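Local coordinates for protein DELTA1-pyrroline-2-carboxylate reductase (Thermococcus litoralis DSM 5473, PDB 6T3E) that reduces delta1-pyrroline-2-carboxylate to L-proline with a nicotinamide cofactor, as a two-subunit member of the ornithine cyclodeaminase/mu-crystallin family, at residues M25-M39 with P121-M133. Numbering follows the deposited sequence.
Sequences MLLLSRSDLEKLISM and PLALMEGTFITAM
L26, L27 and L28 pair in parallel with A123, L124 and M125 in the mixed sheet of this member of the ornithine cyclodeaminase/mu-crystallin family, and each strand then turns into a helix that packs on the other. Four backbone hydrogen bonds join the strands, from L26 N to L122 O at one end to E126 N on L28 O (2.9 Å) at the other. On the sheet face of L26, A123, L28 and M125, L28 CD1 lies alongside M125 SD at 3.8 Å, under helix 324-341; L124 on the other face packs against L124 of the second subunit. The dense part lies between the helices and the turn that follows helix 30-36, around the F129 ring. E34 CG sits over one face, 3.7 Å from the centroid in a CH-pi contact, and M133 CG covers the opposite face. CG of F129 stands anti to its backbone N (chi1 167°), sending the ring toward L33 CB and I37 CD1. The looser, more solvent-exposed side belongs to R30, whose guanidinium lays one face over F129 CB, bridges E34 OE1 through NH1 (2.7 Å) and reaches E126 OE2 only by a long 3.9 Å salt bridge from NE. A leucine in place of R30 would probably leave both carboxylates without this shared cation and F129 CB less covered. E126 also caps helix 128-146: its OE1 accepts from F129 N at 3.0 Å, on the syn side of the carboxylate and nearly straight at 175°.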
# COMPACT_ATOMS: atom_id res chain seq x y z
N MET B 25 -19.49 0.09 4.89
CA MET B 25 -18.70 0.40 3.68
C MET B 25 -19.50 0.37 2.37
O MET B 25 -20.44 -0.41 2.23
CB MET B 25 -17.55 -0.60 3.59
CG MET B 25 -16.50 -0.29 2.55
SD MET B 25 -15.20 -1.54 2.62
CE MET B 25 -14.84 -1.54 4.36
N LEU B 26 -19.13 1.22 1.41
CA LEU B 26 -19.83 1.31 0.12
C LEU B 26 -19.02 0.62 -0.96
O LEU B 26 -17.78 0.69 -0.97
CB LEU B 26 -20.08 2.76 -0.29
CG LEU B 26 -20.78 3.06 -1.63
CD1 LEU B 26 -22.28 2.69 -1.61
CD2 LEU B 26 -20.59 4.51 -2.03
N LEU B 27 -19.72 -0.04 -1.88
CA LEU B 27 -19.12 -0.77 -2.99
C LEU B 27 -19.50 -0.10 -4.30
O LEU B 27 -20.68 0.21 -4.52
CB LEU B 27 -19.59 -2.22 -3.03
CG LEU B 27 -18.52 -3.23 -2.67
CD1 LEU B 27 -18.11 -2.97 -1.23
CD2 LEU B 27 -19.03 -4.65 -2.87
N LEU B 28 -18.51 0.08 -5.17
CA LEU B 28 -18.72 0.69 -6.48
C LEU B 28 -18.07 -0.21 -7.51
O LEU B 28 -16.85 -0.39 -7.50
CB LEU B 28 -18.12 2.10 -6.52
CG LEU B 28 -18.89 3.17 -5.75
CD1 LEU B 28 -18.03 4.43 -5.53
CD2 LEU B 28 -20.19 3.51 -6.48
N SER B 29 -18.88 -0.75 -8.41
CA SER B 29 -18.45 -1.65 -9.46
C SER B 29 -18.16 -0.87 -10.74
O SER B 29 -18.50 0.31 -10.86
CB SER B 29 -19.53 -2.70 -9.71
OG SER B 29 -20.65 -2.10 -10.33
N ARG B 30 -17.49 -1.53 -11.69
CA ARG B 30 -17.16 -0.87 -12.95
C ARG B 30 -18.41 -0.30 -13.61
O ARG B 30 -18.42 0.85 -14.06
CB ARG B 30 -16.44 -1.85 -13.88
CG ARG B 30 -15.83 -1.24 -15.15
CD ARG B 30 -15.04 -2.29 -15.94
NE ARG B 30 -13.86 -1.72 -16.61
CZ ARG B 30 -13.91 -1.00 -17.73
NH1 ARG B 30 -15.08 -0.74 -18.32
NH2 ARG B 30 -12.79 -0.52 -18.27
N SER B 31 -19.50 -1.07 -13.60
CA SER B 31 -20.77 -0.58 -14.12
C SER B 31 -21.22 0.65 -13.35
O SER B 31 -21.68 1.63 -13.95
CB SER B 31 -21.81 -1.70 -14.05
OG SER B 31 -23.13 -1.22 -13.87
N ASP B 32 -21.04 0.65 -12.03
CA ASP B 32 -21.37 1.82 -11.24
C ASP B 32 -20.53 3.03 -11.66
O ASP B 32 -21.06 4.12 -11.88
CB ASP B 32 -21.19 1.52 -9.75
CG ASP B 32 -22.20 0.49 -9.23
OD1 ASP B 32 -23.18 0.19 -9.95
OD2 ASP B 32 -22.01 -0.03 -8.10
N LEU B 33 -19.22 2.83 -11.83
CA LEU B 33 -18.33 3.97 -12.08
C LEU B 33 -18.52 4.56 -13.48
O LEU B 33 -18.46 5.78 -13.65
CB LEU B 33 -16.86 3.55 -11.90
CG LEU B 33 -16.29 3.25 -10.51
CD1 LEU B 33 -16.48 4.46 -9.59
CD2 LEU B 33 -16.81 1.97 -9.88
N GLU B 34 -18.75 3.72 -14.49
CA GLU B 34 -18.85 4.22 -15.86
C GLU B 34 -19.98 5.22 -15.96
O GLU B 34 -19.91 6.21 -16.69
CB GLU B 34 -19.08 3.06 -16.83
CG GLU B 34 -17.86 2.58 -17.60
CD GLU B 34 -18.13 1.30 -18.36
OE1 GLU B 34 -17.54 0.25 -18.02
OE2 GLU B 34 -18.95 1.34 -19.30
N LYS B 35 -21.03 4.98 -15.18
CA LYS B 35 -22.21 5.81 -15.08
C LYS B 35 -21.90 7.18 -14.47
O LYS B 35 -22.42 8.20 -14.93
CB LYS B 35 -23.19 4.97 -14.27
CG LYS B 35 -24.55 5.40 -13.87
CD LYS B 35 -25.07 4.20 -13.04
CE LYS B 35 -25.34 3.04 -13.98
NZ LYS B 35 -24.18 2.10 -14.34
N LEU B 36 -21.04 7.22 -13.44
CA LEU B 36 -20.82 8.41 -12.61
C LEU B 36 -19.91 9.45 -13.24
O LEU B 36 -20.12 10.65 -13.04
CB LEU B 36 -20.25 7.98 -11.26
CG LEU B 36 -21.20 7.15 -10.41
CD1 LEU B 36 -20.46 6.63 -9.18
CD2 LEU B 36 -22.42 7.95 -10.04
N ILE B 37 -18.82 9.04 -13.90
CA ILE B 37 -17.73 9.95 -14.26
C ILE B 37 -17.48 9.99 -15.77
O ILE B 37 -17.56 8.98 -16.46
CB ILE B 37 -16.45 9.58 -13.51
CG1 ILE B 37 -16.01 8.17 -13.89
CG2 ILE B 37 -16.69 9.63 -12.03
CD1 ILE B 37 -14.94 7.61 -12.98
N SER B 38 -17.15 11.18 -16.26
CA SER B 38 -16.83 11.45 -17.66
C SER B 38 -15.43 12.06 -17.73
O SER B 38 -14.88 12.50 -16.72
CB SER B 38 -17.84 12.42 -18.29
OG SER B 38 -17.79 13.68 -17.64
N MET B 39 -14.85 12.08 -18.93
CA MET B 39 -13.45 12.49 -19.04
C MET B 39 -13.26 13.99 -18.81
O MET B 39 -12.25 14.40 -18.22
CB MET B 39 -12.89 12.07 -20.40
CG MET B 39 -11.39 12.29 -20.62
SD MET B 39 -10.26 11.45 -19.47
CE MET B 39 -10.19 9.79 -20.13
N PRO B 121 -12.42 2.53 6.84
CA PRO B 121 -12.61 2.38 5.39
C PRO B 121 -14.00 2.84 5.00
O PRO B 121 -15.00 2.46 5.61
CB PRO B 121 -12.41 0.88 5.15
CG PRO B 121 -12.72 0.24 6.46
CD PRO B 121 -12.32 1.24 7.54
N LEU B 122 -14.07 3.70 3.98
CA LEU B 122 -15.32 4.23 3.45
C LEU B 122 -15.83 3.44 2.24
O LEU B 122 -17.04 3.23 2.11
CB LEU B 122 -15.15 5.69 3.06
CG LEU B 122 -15.01 6.77 4.13
CD1 LEU B 122 -14.84 8.14 3.47
CD2 LEU B 122 -16.20 6.78 5.05
N ALA B 123 -14.94 3.03 1.35
CA ALA B 123 -15.40 2.41 0.12
C ALA B 123 -14.33 1.52 -0.50
O ALA B 123 -13.13 1.79 -0.39
CB ALA B 123 -15.84 3.46 -0.91
N LEU B 124 -14.79 0.46 -1.15
CA LEU B 124 -13.98 -0.35 -2.05
C LEU B 124 -14.59 -0.22 -3.44
O LEU B 124 -15.77 -0.54 -3.62
CB LEU B 124 -13.93 -1.81 -1.61
CG LEU B 124 -13.00 -2.65 -2.49
CD1 LEU B 124 -11.56 -2.49 -2.05
CD2 LEU B 124 -13.43 -4.11 -2.47
N MET B 125 -13.79 0.26 -4.40
CA MET B 125 -14.25 0.53 -5.76
C MET B 125 -13.37 -0.20 -6.76
O MET B 125 -12.16 -0.37 -6.55
CB MET B 125 -14.21 2.03 -6.13
CG MET B 125 -14.39 2.99 -4.99
SD MET B 125 -14.20 4.69 -5.56
CE MET B 125 -12.77 4.45 -6.55
N GLU B 126 -13.98 -0.61 -7.88
CA GLU B 126 -13.19 -1.16 -8.97
C GLU B 126 -12.25 -0.10 -9.51
O GLU B 126 -12.66 1.03 -9.80
CB GLU B 126 -14.11 -1.68 -10.08
CG GLU B 126 -13.44 -2.71 -10.97
CD GLU B 126 -12.94 -2.12 -12.28
OE1 GLU B 126 -12.94 -0.88 -12.44
OE2 GLU B 126 -12.55 -2.92 -13.17
N GLY B 127 -10.97 -0.45 -9.64
CA GLY B 127 -10.02 0.58 -9.99
C GLY B 127 -9.59 0.54 -11.43
O GLY B 127 -9.00 1.51 -11.91
N THR B 128 -9.93 -0.53 -12.14
CA THR B 128 -9.45 -0.70 -13.51
C THR B 128 -9.94 0.41 -14.41
O THR B 128 -9.16 0.99 -15.18
CB THR B 128 -9.89 -2.05 -14.06
OG1 THR B 128 -9.56 -3.10 -13.14
CG2 THR B 128 -9.20 -2.32 -15.37
N PHE B 129 -11.22 0.74 -14.34
CA PHE B 129 -11.79 1.79 -15.18
C PHE B 129 -11.26 3.16 -14.76
O PHE B 129 -10.98 4.01 -15.62
CB PHE B 129 -13.31 1.71 -15.11
CG PHE B 129 -14.03 2.91 -15.66
CD1 PHE B 129 -14.15 3.09 -17.02
CD2 PHE B 129 -14.60 3.83 -14.80
CE1 PHE B 129 -14.83 4.18 -17.53
CE2 PHE B 129 -15.28 4.92 -15.29
CZ PHE B 129 -15.40 5.09 -16.66
N ILE B 130 -11.11 3.38 -13.45
CA ILE B 130 -10.60 4.65 -12.96
C ILE B 130 -9.14 4.83 -13.34
O ILE B 130 -8.69 5.95 -13.61
CB ILE B 130 -10.80 4.75 -11.44
CG1 ILE B 130 -12.23 5.20 -11.16
CG2 ILE B 130 -9.79 5.72 -10.83
CD1 ILE B 130 -12.78 4.58 -9.95
N THR B 131 -8.38 3.73 -13.34
CA THR B 131 -6.98 3.83 -13.76
C THR B 131 -6.88 4.34 -15.19
O THR B 131 -6.15 5.30 -15.47
CB THR B 131 -6.32 2.46 -13.66
OG1 THR B 131 -6.32 2.01 -12.30
CG2 THR B 131 -4.88 2.50 -14.20
N ALA B 132 -7.69 3.78 -16.09
CA ALA B 132 -7.68 4.24 -17.48
C ALA B 132 -8.18 5.68 -17.58
O ALA B 132 -7.62 6.48 -18.35
CB ALA B 132 -8.51 3.30 -18.34
N MET B 133 -9.22 6.04 -16.83
CA MET B 133 -9.75 7.40 -16.91
C MET B 133 -8.73 8.41 -16.40
O MET B 133 -8.43 9.39 -17.08
CB MET B 133 -11.07 7.51 -16.14
CG MET B 133 -12.21 6.68 -16.74
SD MET B 133 -12.87 7.32 -18.31
CE MET B 133 -13.35 8.99 -17.83